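Local coordinates for hypothetical protein Atu2144 (Agrobacterium tumefaciens, PDB 2ODF) that is of unknown function but belongs to the N-formylglutamate amidohydrolase family and may be a zinc-dependent hydrolase of that kind, at residues A[181-186]-A[220-225]. Numbering follows the deposited sequence.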
loop_
_atom_site.group_PDB
_atom_site.type_symbol
_atom_site.label_atom_id
_atom_site.label_comp_id
_atom_site.label_asym_id
_atom_site.label_seq_id
_atom_site.Cartn_x
_atom_site.Cartn_y
_atom_site.Cartn_z
ATOM N N ASP A 181 -5.221 29.191 10.897
ATOM C CA ASP A 181 -5.481 30.312 11.803
ATOM C C ASP A 181 -5.372 31.638 11.067
ATOM O O ASP A 181 -6.213 32.510 11.242
ATOM C CB ASP A 181 -4.478 30.324 12.970
ATOM C CG ASP A 181 -4.710 29.209 13.990
ATOM O OD1 ASP A 181 -5.792 28.584 13.987
ATOM O OD2 ASP A 181 -3.784 28.936 14.811
ATOM N N ALA A 182 -4.313 31.797 10.279
ATOM C CA ALA A 182 -4.090 32.997 9.493
ATOM C C ALA A 182 -5.240 33.222 8.498
ATOM O O ALA A 182 -5.710 34.352 8.337
ATOM C CB ALA A 182 -2.755 32.912 8.745
ATOM N N MET A 183 -5.680 32.163 7.822
ATOM C CA MET A 183 -6.773 32.259 6.844
ATOM C C MET A 183 -8.129 32.524 7.516
ATOM O O MET A 183 -8.955 33.322 7.014
ATOM C CB MET A 183 -6.855 30.975 5.996
ATOM C CG MET A 183 -5.751 30.832 4.960
ATOM S SD MET A 183 -5.734 29.324 3.919
ATOM C CE MET A 183 -7.080 29.707 2.750
ATOM N N LEU A 184 -8.369 31.893 8.656
ATOM C CA LEU A 184 -9.624 32.106 9.330
ATOM C C LEU A 184 -9.709 33.554 9.870
ATOM O O LEU A 184 -10.767 34.169 9.844
ATOM C CB LEU A 184 -9.805 31.074 10.437
ATOM C CG LEU A 184 -10.184 29.714 9.857
ATOM C CD1 LEU A 184 -9.821 28.571 10.823
ATOM C CD2 LEU A 184 -11.674 29.687 9.455
ATOM N N ALA A 185 -8.582 34.086 10.331
ATOM C CA ALA A 185 -8.547 35.471 10.835
ATOM C C ALA A 185 -8.734 36.435 9.677
ATOM O O ALA A 185 -9.441 37.438 9.782
ATOM C CB ALA A 185 -7.233 35.738 11.580
ATOM N N GLY A 186 -8.121 36.098 8.556
ATOM C CA GLY A 186 -8.243 36.888 7.354
ATOM C C GLY A 186 -9.623 36.845 6.737
ATOM O O GLY A 186 -9.980 37.718 5.965
ATOM N N LEU A 220 3.931 24.363 6.408
ATOM C CA LEU A 220 2.656 25.038 6.451
ATOM C C LEU A 220 1.695 24.258 5.558
ATOM O O LEU A 220 2.078 23.718 4.504
ATOM C CB LEU A 220 2.780 26.487 5.961
ATOM C CG LEU A 220 3.565 27.501 6.812
ATOM C CD1 LEU A 220 3.800 28.835 6.074
ATOM C CD2 LEU A 220 2.854 27.753 8.138
ATOM N N ASN A 221 0.442 24.205 5.963
ATOM C CA ASN A 221 -0.505 23.408 5.234
ATOM C C ASN A 221 -1.930 23.744 5.556
ATOM O O ASN A 221 -2.235 24.243 6.613
ATOM C CB ASN A 221 -0.258 21.921 5.526
ATOM C CG ASN A 221 -0.454 21.572 6.967
ATOM O OD1 ASN A 221 0.431 21.815 7.830
ATOM N ND2 ASN A 221 -1.593 20.977 7.257
ATOM N N VAL A 222 -2.807 23.428 4.631
ATOM C CA VAL A 222 -4.225 23.571 4.877
ATOM C C VAL A 222 -4.983 22.706 3.882
ATOM O O VAL A 222 -4.523 22.409 2.790
ATOM C CB VAL A 222 -4.675 25.072 4.747
ATOM C CG1 VAL A 222 -4.644 25.527 3.238
ATOM C CG2 VAL A 222 -6.047 25.293 5.340
ATOM N N MET A 223 -6.179 22.327 4.271
ATOM C CA MET A 223 -7.092 21.637 3.388
ATOM C C MET A 223 -8.287 22.547 3.226
ATOM O O MET A 223 -8.838 23.021 4.205
ATOM C CB MET A 223 -7.462 20.299 4.036
ATOM C CG MET A 223 -8.615 19.514 3.433
ATOM S SD MET A 223 -8.834 17.845 4.143
ATOM C CE MET A 223 -10.348 17.501 3.373
ATOM N N ILE A 224 -8.639 22.828 1.977
ATOM C CA ILE A 224 -9.706 23.737 1.650
ATOM C C ILE A 224 -10.902 22.940 1.102
ATOM O O ILE A 224 -10.779 22.200 0.130
ATOM C CB ILE A 224 -9.242 24.820 0.591
ATOM C CG1 ILE A 224 -8.130 25.677 1.148
ATOM C CG2 ILE A 224 -10.383 25.728 0.199
ATOM C CD1 ILE A 224 -7.480 26.509 0.152
ATOM N N GLU A 225 -12.047 23.136 1.732
ATOM C CA GLU A 225 -13.316 22.566 1.321
ATOM C C GLU A 225 -14.206 23.684 0.757
ATOM O O GLU A 225 -14.371 24.717 1.395
ATOM C CB GLU A 225 -14.000 21.958 2.541
ATOM C CG GLU A 225 -13.543 20.577 2.892
ATOM C CD GLU A 225 -14.136 19.506 2.038
ATOM O OE1 GLU A 225 -14.636 19.781 0.940
ATOM O OE2 GLU A 225 -14.066 18.346 2.461
#
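Met183 reaches from helix 178-186 to strand 220-227 and meets Val222 and Ile224, two residues on the same face of the strand. Both meetings are apolar. Met183 SD lies 4.0 Å from Val222 CG1, one of the valine's two methyls, the two side chains crossing at a slant. One bond further out, the terminal methyl ends beside the tip of the isoleucine, with Met183 CE 4.1 Å from Ile224 CD1, and here the side chains run nearly at right angles. The methionine leaves the helix extended and then bends at its last torsion (chi3 76°), which swings CE off the line of the chain, so that the sulfur meets Val222 and the methyl meets Ile224. In the valine, chi1 of 71° sets CG1 between the backbone N and the carbonyl carbon, with CG2 anti to N, and CG1 is the methyl turned to the sulfur.

Beyond the pair, Ile171 of the adjacent antiparallel strand 169-172 touches both Met183 and Val222, and Met248 and Ala251 of helix 234-256 also touch Met183. Met183 alone carries the contact between residues 181-186 and 220-225, while Leu184 beside it also packs on Ile171 of the mixed sheet in this alpha/beta fold. Met183 CA and Val222 CA are 9.3 Å apart, and 97 Å² is buried in all. With all three touching residues buried and no polar pair between the segments, the contact probably rests on dispersion and exclusion of water.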